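Local coordinates for protein SnoN,Epimerase SnoN (Streptomyces nogalater, PDB 5EP9) that acts as a non-heme iron, alpha-ketoglutarate-dependent epimerase in the biosynthesis of the polyketide nogalamycin, at residues G81-Y86 / A135-A140; V125-N130 / P235-S240. All blocks are in the same frame, centred on the assembly; numbering follows the deposited sequence.

Interaction 1. Residues G81-Y86 / A135-A140; sequences GTVMDY and ASVPTA. With AKG (2-oxoglutaric acid), chain E.
Thr-82 and Val-83 meet Val-137 and Thr-139 where strand 82-87 passes the loop leading into strand 139-142, at the edge of the 2-oxoglutarate pocket of a cupin-clan beta fold. Val-83 and Met-84 form a classic beta bulge opposite Trp-76 of strand 74-77. Both segments belong to the 14-202 part of the SnoN construct.

The backbones share one clear hydrogen bond: Val-137 N donates to Thr-82 O over 3.0 Å, with an angle of 159° at the hydrogen. The donor stands well above the carbonyl plane, 45° out of it. Water 1 tightens the same spot, donating to Thr-82 O and to Val-83 O, each at 2.8 Å. It is also hydrogen-bonded to Ser-136 OG at 2.6 Å. Thr-82 O is thus gripped by two donors. Ser-136 OG is also bonded to Asn-230, and the Thr-82 hydroxyl pairs with Asp-134 and Arg-75.

Van der Waals packing comes from branched side chains that cross. Val-83 and Val-137 run at about a right angle, their CG2 methyls 4.0 Å apart, and the CG2 of Val-137 also lies against the carbonyl group of Thr-82. The other methyl of Val-83, CG1, sits anti to the backbone N (chi1 180°) and packs against the hydroxyl oxygen of Thr-139, 3.6 Å from OG1.

Toward the cosubstrate the two segments each supply one side chain. Thr-139 turns OG1 toward the pocket, where it donates to the C5 carboxylate of 2-oxoglutarate while accepting a hydrogen bond from Lys-128. The Met-84 chain bends at its thioether, bringing the terminal methyl to the same oxygen: on AKG O4 converge Thr-139 OG1 at 2.6 Å and Met-84 CE at 3.4 Å.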
loop_
_atom_site.group_PDB
_atom_site.type_symbol
_atom_site.label_atom_id
_atom_site.label_comp_id
_atom_site.label_asym_id
_atom_site.label_seq_id
_atom_site.Cartn_x
_atom_site.Cartn_y
_atom_site.Cartn_z
ATOM N N GLY A 81 18.427 -11.772 -1.019
ATOM C CA GLY A 81 18.595 -11.057 -2.314
ATOM C C GLY A 81 17.667 -9.863 -2.405
ATOM O O GLY A 81 17.238 -9.332 -1.409
ATOM N N THR A 82 17.289 -9.517 -3.621
ATOM C CA THR A 82 16.465 -8.363 -3.843
ATOM C C THR A 82 14.965 -8.640 -3.784
ATOM O O THR A 82 14.343 -9.210 -4.670
ATOM C CB THR A 82 16.792 -7.645 -5.147
ATOM O OG1 THR A 82 18.200 -7.337 -5.159
ATOM C CG2 THR A 82 15.939 -6.364 -5.311
ATOM N N VAL A 83 14.404 -8.009 -2.780
ATOM C CA VAL A 83 12.991 -8.063 -2.496
ATOM C C VAL A 83 12.281 -7.209 -3.513
ATOM O O VAL A 83 11.288 -7.622 -4.100
ATOM C CB VAL A 83 12.680 -7.594 -1.054
ATOM C CG1 VAL A 83 11.213 -7.670 -0.817
ATOM C CG2 VAL A 83 13.406 -8.448 0.026
ATOM N N MET A 84 12.779 -6.001 -3.678
ATOM C CA MET A 84 12.216 -5.057 -4.634
ATOM C C MET A 84 13.059 -3.794 -4.801
ATOM O O MET A 84 13.887 -3.480 -3.967
ATOM C CB MET A 84 10.802 -4.589 -4.261
ATOM C CG MET A 84 10.732 -3.846 -2.938
ATOM S SD MET A 84 9.000 -3.287 -2.760
ATOM C CE MET A 84 8.144 -4.838 -2.449
ATOM N N ASP A 85 12.710 -3.043 -5.837
ATOM C CA ASP A 85 13.179 -1.644 -5.994
ATOM C C ASP A 85 11.912 -0.815 -5.926
ATOM O O ASP A 85 10.856 -1.256 -6.436
ATOM C CB ASP A 85 13.863 -1.424 -7.320
ATOM C CG ASP A 85 15.217 -2.161 -7.425
ATOM O OD1 ASP A 85 16.221 -1.762 -6.768
ATOM O OD2 ASP A 85 15.244 -3.179 -8.179
ATOM N N TYR A 86 12.010 0.361 -5.321
ATOM C CA TYR A 86 10.869 1.221 -5.249
ATOM C C TYR A 86 11.245 2.668 -5.317
ATOM O O TYR A 86 12.374 3.094 -4.970
ATOM C CB TYR A 86 10.017 0.958 -4.012
ATOM C CG TYR A 86 10.675 1.247 -2.719
ATOM C CD1 TYR A 86 11.544 0.313 -2.123
ATOM C CD2 TYR A 86 10.438 2.431 -2.059
ATOM C CE1 TYR A 86 12.123 0.587 -0.891
ATOM C CE2 TYR A 86 11.029 2.732 -0.833
ATOM C CZ TYR A 86 11.875 1.808 -0.251
ATOM O OH TYR A 86 12.425 2.168 0.956
ATOM N N ALA A 135 18.665 -12.055 -8.860
ATOM C CA ALA A 135 17.325 -12.632 -8.924
ATOM C C ALA A 135 16.416 -11.971 -7.897
ATOM O O ALA A 135 16.785 -11.689 -6.787
ATOM C CB ALA A 135 17.352 -14.177 -8.701
ATOM N N SER A 136 15.208 -11.749 -8.338
ATOM C CA SER A 136 14.079 -11.414 -7.505
ATOM C C SER A 136 13.882 -12.502 -6.415
ATOM O O SER A 136 13.886 -13.661 -6.717
ATOM C CB SER A 136 12.825 -11.382 -8.413
ATOM O OG SER A 136 11.681 -11.057 -7.709
ATOM N N VAL A 137 13.568 -12.053 -5.202
ATOM C CA VAL A 137 13.191 -12.909 -4.085
ATOM C C VAL A 137 11.805 -12.518 -3.563
ATOM O O VAL A 137 11.297 -11.437 -3.909
ATOM C CB VAL A 137 14.263 -12.958 -2.984
ATOM C CG1 VAL A 137 15.614 -13.359 -3.609
ATOM C CG2 VAL A 137 14.344 -11.643 -2.201
ATOM N N PRO A 138 11.192 -13.379 -2.721
ATOM C CA PRO A 138 9.866 -13.043 -2.175
ATOM C C PRO A 138 9.875 -11.842 -1.229
ATOM O O PRO A 138 10.912 -11.479 -0.652
ATOM C CB PRO A 138 9.429 -14.303 -1.382
ATOM C CG PRO A 138 10.319 -15.379 -1.923
ATOM C CD PRO A 138 11.635 -14.721 -2.299
ATOM N N THR A 139 8.727 -11.294 -1.034
ATOM C CA THR A 139 8.501 -10.384 0.052
ATOM C C THR A 139 8.037 -11.230 1.271
ATOM O O THR A 139 6.961 -11.776 1.229
ATOM C CB THR A 139 7.390 -9.370 -0.300
ATOM O OG1 THR A 139 7.770 -8.649 -1.460
ATOM C CG2 THR A 139 7.299 -8.344 0.820
ATOM N N ALA A 140 8.846 -11.278 2.340
ATOM C CA ALA A 140 8.535 -12.022 3.534
ATOM C C ALA A 140 7.239 -11.526 4.264
ATOM O O ALA A 140 6.860 -10.355 4.188
ATOM C CB ALA A 140 9.717 -11.979 4.495
HETATM C C1 AKG E . 2.448 -3.608 1.004
HETATM O O1 AKG E . 2.140 -3.321 2.190
HETATM O O2 AKG E . 1.901 -3.055 0.019
HETATM C C2 AKG E . 3.448 -4.670 0.740
HETATM O O5 AKG E . 3.986 -5.246 1.707
HETATM C C3 AKG E . 3.779 -4.984 -0.737
HETATM C C4 AKG E . 4.664 -6.201 -0.988
HETATM C C5 AKG E . 5.010 -6.483 -2.432
HETATM O O3 AKG E . 4.499 -5.788 -3.329
HETATM O O4 AKG E . 5.849 -7.394 -2.711
HETATM O O HOH W 1 12.218 -8.798 -6.455
#

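Interaction 2. Residues V125-N130 / P235-S240; sequences VLLKEN and PRLSTS. With AKG (2-oxoglutaric acid), chain E.
Arg-236 and Lys-128 are tied by two backbone hydrogen bonds, the shorter 2.8 Å from Arg-236 N to Lys-128 O. The Arg-236 chain, extended to CD, bends at chi3 (76°) and turns the guanidinium to the cosubstrate: NH1 donates to AKG O4 at 3.1 Å and 160°, and NH2 adds weak bonds to both carboxylate oxygens. Gly-171 O takes a second hydrogen bond from NH1. Water 2 accepts from Arg-236 NE at 2.7 Å, donates to Leu-126 O, and bonds with Ser-238 OG, so should restrain the guanidinium. At the ligand's other end, Ser-240 OG donates a hydrogen bond to AKG O2 at 3.0 Å.

Strands 118-128 and 236-245 are antiparallel neighbours in the large sheet of the cupin-type beta fold, here joining the 14-202 and 203-305 parts of the SnoN construct. Leu-126 and Ser-238 form the next hydrogen-bonded pair, Leu-126 N to Ser-238 O nearly straight at 177°.

Lys-128 lies alongside Arg-236, its CG 3.8 Å above the centre of one guanidinium face; its NZ is hydrogen-bonded to Val-83 O, Val-137 O and Thr-139 OG1. On the opposite sheet face, Leu-127 CD1 touches Pro-235 CB at 3.7 Å and Leu-237 CD2 at 3.9 Å.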
loop_
_atom_site.group_PDB
_atom_site.type_symbol
_atom_site.label_atom_id
_atom_site.label_comp_id
_atom_site.label_asym_id
_atom_site.label_seq_id
_atom_site.Cartn_x
_atom_site.Cartn_y
_atom_site.Cartn_z
ATOM N N VAL A 125 6.158 3.437 -5.931
ATOM C CA VAL A 125 6.143 2.669 -7.141
ATOM C C VAL A 125 6.975 1.425 -6.899
ATOM O O VAL A 125 8.128 1.577 -6.574
ATOM C CB VAL A 125 6.745 3.464 -8.304
ATOM C CG1 VAL A 125 6.817 2.657 -9.583
ATOM C CG2 VAL A 125 5.956 4.737 -8.571
ATOM N N LEU A 126 6.436 0.228 -7.168
ATOM C CA LEU A 126 7.134 -1.006 -6.816
ATOM C C LEU A 126 7.525 -1.779 -8.043
ATOM O O LEU A 126 6.741 -1.921 -8.937
ATOM C CB LEU A 126 6.318 -1.902 -5.888
ATOM C CG LEU A 126 5.694 -1.219 -4.686
ATOM C CD1 LEU A 126 4.887 -2.240 -3.882
ATOM C CD2 LEU A 126 6.727 -0.606 -3.790
ATOM N N LEU A 127 8.748 -2.281 -8.035
ATOM C CA LEU A 127 9.287 -3.135 -9.083
ATOM C C LEU A 127 9.932 -4.420 -8.489
ATOM O O LEU A 127 10.821 -4.338 -7.670
ATOM C CB LEU A 127 10.375 -2.378 -9.811
ATOM C CG LEU A 127 11.234 -3.134 -10.819
ATOM C CD1 LEU A 127 10.402 -3.623 -11.992
ATOM C CD2 LEU A 127 12.398 -2.260 -11.301
ATOM N N LYS A 128 9.466 -5.554 -8.950
ATOM C CA LYS A 128 10.183 -6.819 -8.835
ATOM C C LYS A 128 10.511 -7.365 -10.160
ATOM O O LYS A 128 9.661 -7.549 -10.999
ATOM C CB LYS A 128 9.377 -7.944 -8.151
ATOM C CG LYS A 128 9.194 -7.849 -6.705
ATOM C CD LYS A 128 8.636 -9.226 -6.222
ATOM C CE LYS A 128 8.189 -9.148 -4.776
ATOM N NZ LYS A 128 9.241 -9.555 -3.829
ATOM N N GLU A 129 11.772 -7.623 -10.345
ATOM C CA GLU A 129 12.254 -8.187 -11.567
ATOM C C GLU A 129 13.561 -8.875 -11.389
ATOM O O GLU A 129 14.275 -8.642 -10.436
ATOM C CB GLU A 129 12.465 -7.088 -12.630
ATOM C CG GLU A 129 13.643 -6.184 -12.316
ATOM C CD GLU A 129 13.878 -5.133 -13.380
ATOM O OE1 GLU A 129 13.196 -5.131 -14.451
ATOM O OE2 GLU A 129 14.794 -4.332 -13.138
ATOM N N ASN A 130 13.816 -9.786 -12.318
ATOM C CA ASN A 130 15.130 -10.490 -12.418
ATOM C C ASN A 130 16.130 -9.715 -13.291
ATOM O O ASN A 130 15.816 -9.341 -14.402
ATOM C CB ASN A 130 14.938 -11.872 -12.970
ATOM C CG ASN A 130 13.997 -12.682 -12.102
ATOM O OD1 ASN A 130 14.269 -12.898 -10.951
ATOM N ND2 ASN A 130 12.913 -13.141 -12.671
ATOM N N PRO A 235 8.784 -7.675 -15.896
ATOM C CA PRO A 235 8.799 -7.049 -14.584
ATOM C C PRO A 235 7.440 -6.925 -13.951
ATOM O O PRO A 235 6.420 -6.813 -14.613
ATOM C CB PRO A 235 9.403 -5.697 -14.840
ATOM C CG PRO A 235 9.251 -5.452 -16.330
ATOM C CD PRO A 235 9.213 -6.782 -16.993
ATOM N N ARG A 236 7.408 -7.043 -12.647
ATOM C CA ARG A 236 6.205 -6.819 -11.877
ATOM C C ARG A 236 6.209 -5.294 -11.520
ATOM O O ARG A 236 7.109 -4.818 -10.833
ATOM C CB ARG A 236 6.190 -7.623 -10.594
ATOM C CG ARG A 236 4.816 -7.624 -9.950
ATOM C CD ARG A 236 4.875 -8.046 -8.514
ATOM N NE ARG A 236 5.378 -6.982 -7.667
ATOM C CZ ARG A 236 5.502 -7.033 -6.349
ATOM N NH1 ARG A 236 5.278 -8.121 -5.638
ATOM N NH2 ARG A 236 5.947 -5.975 -5.729
ATOM N N LEU A 237 5.172 -4.595 -11.929
ATOM C CA LEU A 237 5.064 -3.151 -11.718
ATOM C C LEU A 237 3.715 -2.803 -11.166
ATOM O O LEU A 237 2.660 -3.309 -11.670
ATOM C CB LEU A 237 5.231 -2.377 -13.033
ATOM C CG LEU A 237 6.677 -2.343 -13.534
ATOM C CD1 LEU A 237 6.824 -2.180 -15.048
ATOM C CD2 LEU A 237 7.466 -1.233 -12.884
ATOM N N SER A 238 3.756 -1.988 -10.105
ATOM C CA SER A 238 2.547 -1.659 -9.371
ATOM C C SER A 238 2.812 -0.432 -8.581
ATOM O O SER A 238 3.985 -0.005 -8.415
ATOM C CB SER A 238 2.162 -2.826 -8.398
ATOM O OG SER A 238 3.220 -3.109 -7.493
ATOM N N THR A 239 1.757 0.067 -7.993
ATOM C CA THR A 239 1.913 1.059 -6.968
ATOM C C THR A 239 1.273 0.612 -5.678
ATOM O O THR A 239 0.260 -0.041 -5.731
ATOM C CB THR A 239 1.295 2.448 -7.368
ATOM O OG1 THR A 239 -0.106 2.292 -7.573
ATOM C CG2 THR A 239 1.937 2.977 -8.621
ATOM N N SER A 240 1.773 1.185 -4.583
ATOM C CA SER A 240 1.247 0.961 -3.248
ATOM C C SER A 240 1.086 2.253 -2.491
ATOM O O SER A 240 2.033 2.992 -2.307
ATOM C CB SER A 240 2.195 -0.010 -2.500
ATOM O OG SER A 240 1.618 -0.451 -1.358
HETATM C C1 AKG E . 2.448 -3.608 1.004
HETATM O O1 AKG E . 2.140 -3.321 2.190
HETATM O O2 AKG E . 1.901 -3.055 0.019
HETATM C C2 AKG E . 3.448 -4.670 0.740
HETATM O O5 AKG E . 3.986 -5.246 1.707
HETATM C C3 AKG E . 3.779 -4.984 -0.737
HETATM C C4 AKG E . 4.664 -6.201 -0.988
HETATM C C5 AKG E . 5.010 -6.483 -2.432
HETATM O O3 AKG E . 4.499 -5.788 -3.329
HETATM O O4 AKG E . 5.849 -7.394 -2.711
HETATM O O HOH W 2 5.398 -4.337 -8.372
#

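In the fold
The centres of interactions 1 and 2 lie about 10 Å apart; both touch one carboxylate of the ligand, and a lysine of interaction 2 bonds to interaction 1. Strands 82-87 and 118-128 are neighbours in the large sheet, while residues 135-140 run from a loop into the first strand of the smaller one. Lys-128 NZ lies 2.8 Å from both Val-83 O and Val-137 O. The C5 carboxylate is held by Thr-139 of interaction 1 and Arg-236 of interaction 2, with Lys-128 as second shell through the Thr-139 hydroxyl; Trp-160 NE1 is also hydrogen-bonded to the ligand. His-142, Asp-144 and His-225 bind the iron. The Thr-139 side chain is about 6 Å from the bound iron.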